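Extracellular invertase (Aspergillus kawachii, PDB 5XH8) is a beta-fructofuranosidase with high transfructosylation activity, probably splitting sucrose and passing the fructosyl unit on to build fructooligosaccharides such as 1-kestose. Local coordinates at residues T433-F447 / S576-V590. Residues are numbered along the deposited sequence; the frame is centred on the assembly and turned at random.
Sequences TESGRTLNSSGVVPF and SFFHNGVGGVAFSKV
Phe577 lies between Arg437 and Phe447 and shows how one aromatic side chain can join two beta-sheets. Its CB, on strand 576-580, meets CD1 of Leu439 at 3.8 Å and also faces CB of Val445, its partner in a hydrogen-bonded antiparallel pair. With chi1 at -61°, CG stands beside the backbone N, and the ring points in between the two sheets. There CD2 has the carbonyl O of Val445 near the ring edge, while CE2 takes Arg437 CD on one face at 3.3 Å. That methylene lies 3.4 Å from the ring centroid, a CH-pi contact, and the guanidinium beyond it rests one of its own faces on CG1 of Val445. On the opposite face comes CE1 of Phe447, 3.5 Å from CE2, the two ring planes turned 41° against each other. At the far tip, CZ reaches CG of Glu434, 3.7 Å away, whose carboxylate is held by the backbone N of Lys448. Around this core each segment contributes one strand to each sheet. Strand 437-439 runs antiparallel to 585-587, with Arg437 and Leu439 bonded to Phe587 and Val585; after the corner at Gly443, strand 444-446 pairs with 576-580. Near that corner the His579 ring packs across to Leu439 and Val585, while its NE2 donates to the turn carbonyl O of Gly583 at 2.8 Å, in the ring plane, and ND1 bonds Ser475 OG within its own sheet. Beyond the segments, strand 455-463 continues the first sheet and strand 474-481 the second, with Phe477 meeting Phe587 edge-to-face. Two antiparallel sheets, linked by connections that cross from one sheet to the other and packed around apolar side chains, make the C-terminal beta-sandwich of glycoside hydrolase family 32.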
loop_
_atom_site.group_PDB
_atom_site.type_symbol
_atom_site.label_atom_id
_atom_site.label_comp_id
_atom_site.label_asym_id
_atom_site.label_seq_id
_atom_site.Cartn_x
_atom_site.Cartn_y
_atom_site.Cartn_z
ATOM N N THR A 433 48.186 -37.445 5.081
ATOM C CA THR A 433 47.882 -37.615 6.500
ATOM C C THR A 433 49.092 -37.270 7.349
ATOM O O THR A 433 50.220 -37.424 6.916
ATOM C CB THR A 433 47.422 -39.057 6.823
ATOM O OG1 THR A 433 48.450 -39.981 6.441
ATOM C CG2 THR A 433 46.104 -39.424 6.084
ATOM N N GLU A 434 48.830 -36.783 8.554
ATOM C CA GLU A 434 49.826 -36.487 9.552
ATOM C C GLU A 434 49.549 -37.454 10.701
ATOM O O GLU A 434 48.390 -37.662 11.065
ATOM C CB GLU A 434 49.674 -35.045 10.010
ATOM C CG GLU A 434 50.533 -34.625 11.193
ATOM C CD GLU A 434 52.008 -34.460 10.868
ATOM O OE1 GLU A 434 52.399 -34.251 9.696
ATOM O OE2 GLU A 434 52.797 -34.496 11.824
ATOM N N SER A 435 50.607 -38.033 11.272
ATOM C CA SER A 435 50.465 -39.083 12.292
ATOM C C SER A 435 49.813 -38.594 13.553
ATOM O O SER A 435 50.118 -37.509 14.036
ATOM C CB SER A 435 51.835 -39.671 12.671
ATOM O OG SER A 435 52.355 -40.420 11.595
ATOM N N GLY A 436 48.950 -39.432 14.117
ATOM C CA GLY A 436 48.372 -39.172 15.429
ATOM C C GLY A 436 49.440 -39.072 16.498
ATOM O O GLY A 436 50.563 -39.508 16.300
ATOM N N ARG A 437 49.095 -38.468 17.624
ATOM C CA ARG A 437 50.031 -38.307 18.731
ATOM C C ARG A 437 49.314 -37.821 19.951
ATOM O O ARG A 437 48.206 -37.298 19.862
ATOM C CB ARG A 437 51.105 -37.284 18.391
ATOM C CG ARG A 437 50.565 -35.878 18.202
ATOM C CD ARG A 437 51.501 -35.063 17.361
ATOM N NE ARG A 437 52.788 -34.977 18.011
ATOM C CZ ARG A 437 53.970 -35.032 17.412
ATOM N NH1 ARG A 437 54.090 -35.187 16.096
ATOM N NH2 ARG A 437 55.058 -34.950 18.162
ATOM N N THR A 438 49.975 -37.960 21.087
ATOM C CA THR A 438 49.482 -37.444 22.338
ATOM C C THR A 438 50.383 -36.307 22.742
ATOM O O THR A 438 51.589 -36.387 22.541
ATOM C CB THR A 438 49.448 -38.564 23.371
ATOM O OG1 THR A 438 48.553 -39.561 22.882
ATOM C CG2 THR A 438 48.961 -38.082 24.733
ATOM N N LEU A 439 49.793 -35.235 23.266
ATOM C CA LEU A 439 50.556 -34.104 23.784
ATOM C C LEU A 439 50.149 -33.852 25.225
ATOM O O LEU A 439 48.958 -33.871 25.542
ATOM C CB LEU A 439 50.313 -32.839 22.950
ATOM C CG LEU A 439 50.872 -32.777 21.524
ATOM C CD1 LEU A 439 50.611 -31.404 20.923
ATOM C CD2 LEU A 439 52.361 -33.092 21.465
ATOM N N ASN A 440 51.146 -33.628 26.089
ATOM C CA ASN A 440 50.926 -33.258 27.500
ATOM C C ASN A 440 51.561 -31.951 27.916
ATOM O O ASN A 440 51.067 -31.319 28.842
ATOM C CB ASN A 440 51.461 -34.349 28.427
ATOM C CG ASN A 440 50.640 -35.601 28.367
ATOM O OD1 ASN A 440 49.652 -35.738 29.089
ATOM N ND2 ASN A 440 51.037 -36.528 27.505
ATOM N N SER A 441 52.665 -31.552 27.279
ATOM C CA SER A 441 53.328 -30.280 27.607
ATOM C C SER A 441 52.824 -29.134 26.725
ATOM O O SER A 441 52.167 -29.359 25.716
ATOM C CB SER A 441 54.843 -30.420 27.470
ATOM O OG SER A 441 55.176 -30.914 26.189
ATOM N N SER A 442 53.146 -27.913 27.131
ATOM C CA SER A 442 52.748 -26.702 26.430
ATOM C C SER A 442 53.547 -26.512 25.142
ATOM O O SER A 442 54.764 -26.628 25.169
ATOM C CB SER A 442 52.977 -25.496 27.346
ATOM O OG SER A 442 52.588 -24.283 26.735
ATOM N N GLY A 443 52.868 -26.224 24.025
ATOM C CA GLY A 443 53.539 -25.737 22.809
ATOM C C GLY A 443 52.865 -26.048 21.489
ATOM O O GLY A 443 51.795 -26.655 21.450
ATOM N N VAL A 444 53.509 -25.601 20.411
ATOM C CA VAL A 444 53.082 -25.887 19.048
ATOM C C VAL A 444 54.071 -26.844 18.376
ATOM O O VAL A 444 55.283 -26.595 18.370
ATOM C CB VAL A 444 52.886 -24.594 18.198
ATOM C CG1 VAL A 444 52.049 -23.585 18.965
ATOM C CG2 VAL A 444 54.205 -23.966 17.765
ATOM N N VAL A 445 53.542 -27.927 17.811
ATOM C CA VAL A 445 54.337 -28.969 17.190
ATOM C C VAL A 445 54.068 -28.965 15.687
ATOM O O VAL A 445 53.018 -29.442 15.264
ATOM C CB VAL A 445 53.970 -30.352 17.783
ATOM C CG1 VAL A 445 54.794 -31.460 17.134
ATOM C CG2 VAL A 445 54.130 -30.338 19.301
ATOM N N PRO A 446 55.021 -28.454 14.870
ATOM C CA PRO A 446 54.816 -28.418 13.420
ATOM C C PRO A 446 54.422 -29.753 12.815
ATOM O O PRO A 446 54.905 -30.784 13.254
ATOM C CB PRO A 446 56.180 -27.974 12.883
ATOM C CG PRO A 446 56.763 -27.156 13.992
ATOM C CD PRO A 446 56.308 -27.830 15.255
ATOM N N PHE A 447 53.532 -29.734 11.829
ATOM C CA PHE A 447 53.239 -30.928 11.040
ATOM C C PHE A 447 54.484 -31.260 10.227
ATOM O O PHE A 447 55.229 -30.359 9.845
ATOM C CB PHE A 447 52.051 -30.700 10.071
ATOM C CG PHE A 447 50.670 -30.909 10.680
ATOM C CD1 PHE A 447 50.426 -30.751 12.046
ATOM C CD2 PHE A 447 49.590 -31.237 9.854
ATOM C CE1 PHE A 447 49.154 -30.955 12.574
ATOM C CE2 PHE A 447 48.316 -31.431 10.383
ATOM C CZ PHE A 447 48.101 -31.294 11.740
ATOM N N SER A 576 50.264 -26.659 12.668
ATOM C CA SER A 576 50.868 -27.317 13.820
ATOM C C SER A 576 49.805 -27.795 14.787
ATOM O O SER A 576 48.743 -27.161 14.898
ATOM C CB SER A 576 51.774 -26.339 14.553
ATOM O OG SER A 576 52.790 -25.911 13.681
ATOM N N PHE A 577 50.104 -28.887 15.505
ATOM C CA PHE A 577 49.336 -29.266 16.701
ATOM C C PHE A 577 49.537 -28.161 17.717
ATOM O O PHE A 577 50.586 -27.512 17.736
ATOM C CB PHE A 577 49.814 -30.592 17.323
ATOM C CG PHE A 577 49.702 -31.773 16.403
ATOM C CD1 PHE A 577 48.526 -32.492 16.326
ATOM C CD2 PHE A 577 50.774 -32.159 15.607
ATOM C CE1 PHE A 577 48.412 -33.571 15.460
ATOM C CE2 PHE A 577 50.668 -33.236 14.744
ATOM C CZ PHE A 577 49.484 -33.944 14.668
ATOM N N PHE A 578 48.528 -27.923 18.538
ATOM C CA PHE A 578 48.629 -26.947 19.608
ATOM C C PHE A 578 47.990 -27.533 20.857
ATOM O O PHE A 578 46.931 -28.155 20.779
ATOM C CB PHE A 578 47.922 -25.639 19.242
ATOM C CG PHE A 578 47.556 -24.804 20.437
ATOM C CD1 PHE A 578 48.521 -24.049 21.092
ATOM C CD2 PHE A 578 46.263 -24.806 20.935
ATOM C CE1 PHE A 578 48.193 -23.288 22.204
ATOM C CE2 PHE A 578 45.926 -24.045 22.046
ATOM C CZ PHE A 578 46.891 -23.280 22.682
ATOM N N HIS A 579 48.637 -27.316 21.998
ATOM C CA HIS A 579 48.158 -27.799 23.300
ATOM C C HIS A 579 48.821 -26.938 24.376
ATOM O O HIS A 579 50.029 -26.671 24.291
ATOM C CB HIS A 579 48.485 -29.290 23.447
ATOM C CG HIS A 579 48.202 -29.843 24.808
ATOM N ND1 HIS A 579 46.967 -29.747 25.410
ATOM C CD2 HIS A 579 48.998 -30.504 25.684
ATOM C CE1 HIS A 579 47.016 -30.315 26.601
ATOM N NE2 HIS A 579 48.237 -30.784 26.791
ATOM N N ASN A 580 48.045 -26.460 25.356
ATOM C CA ASN A 580 48.573 -25.481 26.336
ATOM C C ASN A 580 49.269 -26.127 27.554
ATOM O O ASN A 580 49.652 -25.433 28.487
ATOM C CB ASN A 580 47.488 -24.508 26.801
ATOM C CG ASN A 580 46.443 -25.159 27.673
ATOM O OD1 ASN A 580 46.246 -26.375 27.628
ATOM N ND2 ASN A 580 45.729 -24.349 28.440
ATOM N N GLY A 581 49.388 -27.448 27.553
ATOM C CA GLY A 581 50.084 -28.156 28.599
ATOM C C GLY A 581 49.212 -28.589 29.748
ATOM O O GLY A 581 49.663 -29.394 30.553
ATOM N N VAL A 582 47.975 -28.086 29.830
ATOM C CA VAL A 582 47.074 -28.441 30.928
ATOM C C VAL A 582 46.413 -29.781 30.593
ATOM O O VAL A 582 45.499 -29.858 29.768
ATOM C CB VAL A 582 46.037 -27.338 31.203
ATOM C CG1 VAL A 582 45.066 -27.761 32.302
ATOM C CG2 VAL A 582 46.738 -26.036 31.569
ATOM N N GLY A 583 46.915 -30.841 31.228
ATOM C CA GLY A 583 46.453 -32.188 30.987
ATOM C C GLY A 583 47.016 -32.710 29.694
ATOM O O GLY A 583 48.039 -32.219 29.214
ATOM N N GLY A 584 46.329 -33.699 29.133
ATOM C CA GLY A 584 46.745 -34.352 27.907
ATOM C C GLY A 584 45.652 -34.378 26.856
ATOM O O GLY A 584 44.469 -34.218 27.167
ATOM N N VAL A 585 46.081 -34.586 25.609
ATOM C CA VAL A 585 45.197 -34.703 24.446
ATOM C C VAL A 585 45.747 -35.750 23.532
ATOM O O VAL A 585 46.947 -35.754 23.292
ATOM C CB VAL A 585 45.235 -33.457 23.522
ATOM C CG1 VAL A 585 43.924 -33.316 22.763
ATOM C CG2 VAL A 585 45.620 -32.213 24.279
ATOM N N ALA A 586 44.884 -36.567 22.949
ATOM C CA ALA A 586 45.307 -37.478 21.907
ATOM C C ALA A 586 44.660 -37.070 20.597
ATOM O O ALA A 586 43.427 -37.045 20.485
ATOM C CB ALA A 586 44.946 -38.914 22.268
ATOM N N PHE A 587 45.507 -36.749 19.617
ATOM C CA PHE A 587 45.097 -36.431 18.265
ATOM C C PHE A 587 45.118 -37.691 17.447
ATOM O O PHE A 587 46.131 -38.368 17.410
ATOM C CB PHE A 587 46.082 -35.439 17.621
ATOM C CG PHE A 587 46.063 -34.079 18.235
ATOM C CD1 PHE A 587 46.833 -33.798 19.360
ATOM C CD2 PHE A 587 45.270 -33.066 17.690
ATOM C CE1 PHE A 587 46.828 -32.536 19.929
ATOM C CE2 PHE A 587 45.250 -31.802 18.261
ATOM C CZ PHE A 587 46.036 -31.532 19.374
ATOM N N SER A 588 44.036 -37.998 16.752
ATOM C CA SER A 588 44.093 -39.043 15.749
ATOM C C SER A 588 45.000 -38.620 14.606
ATOM O O SER A 588 45.467 -37.476 14.535
ATOM C CB SER A 588 42.725 -39.273 15.136
ATOM O OG SER A 588 42.441 -38.206 14.227
ATOM N N LYS A 589 45.221 -39.563 13.701
ATOM C CA LYS A 589 45.671 -39.292 12.344
ATOM C C LYS A 589 44.820 -38.096 11.792
ATOM O O LYS A 589 43.591 -38.065 11.894
ATOM C CB LYS A 589 45.500 -40.589 11.540
ATOM C CG LYS A 589 45.821 -40.600 10.054
ATOM C CD LYS A 589 44.880 -41.585 9.341
ATOM C CE LYS A 589 45.346 -41.997 7.949
ATOM N NZ LYS A 589 45.570 -43.465 7.830
ATOM N N VAL A 590 45.518 -37.090 11.288
ATOM C CA VAL A 590 44.928 -35.867 10.790
ATOM C C VAL A 590 44.964 -35.982 9.276
ATOM O O VAL A 590 46.015 -36.316 8.729
ATOM C CB VAL A 590 45.774 -34.662 11.255
ATOM C CG1 VAL A 590 45.160 -33.351 10.800
ATOM C CG2 VAL A 590 45.942 -34.696 12.769
#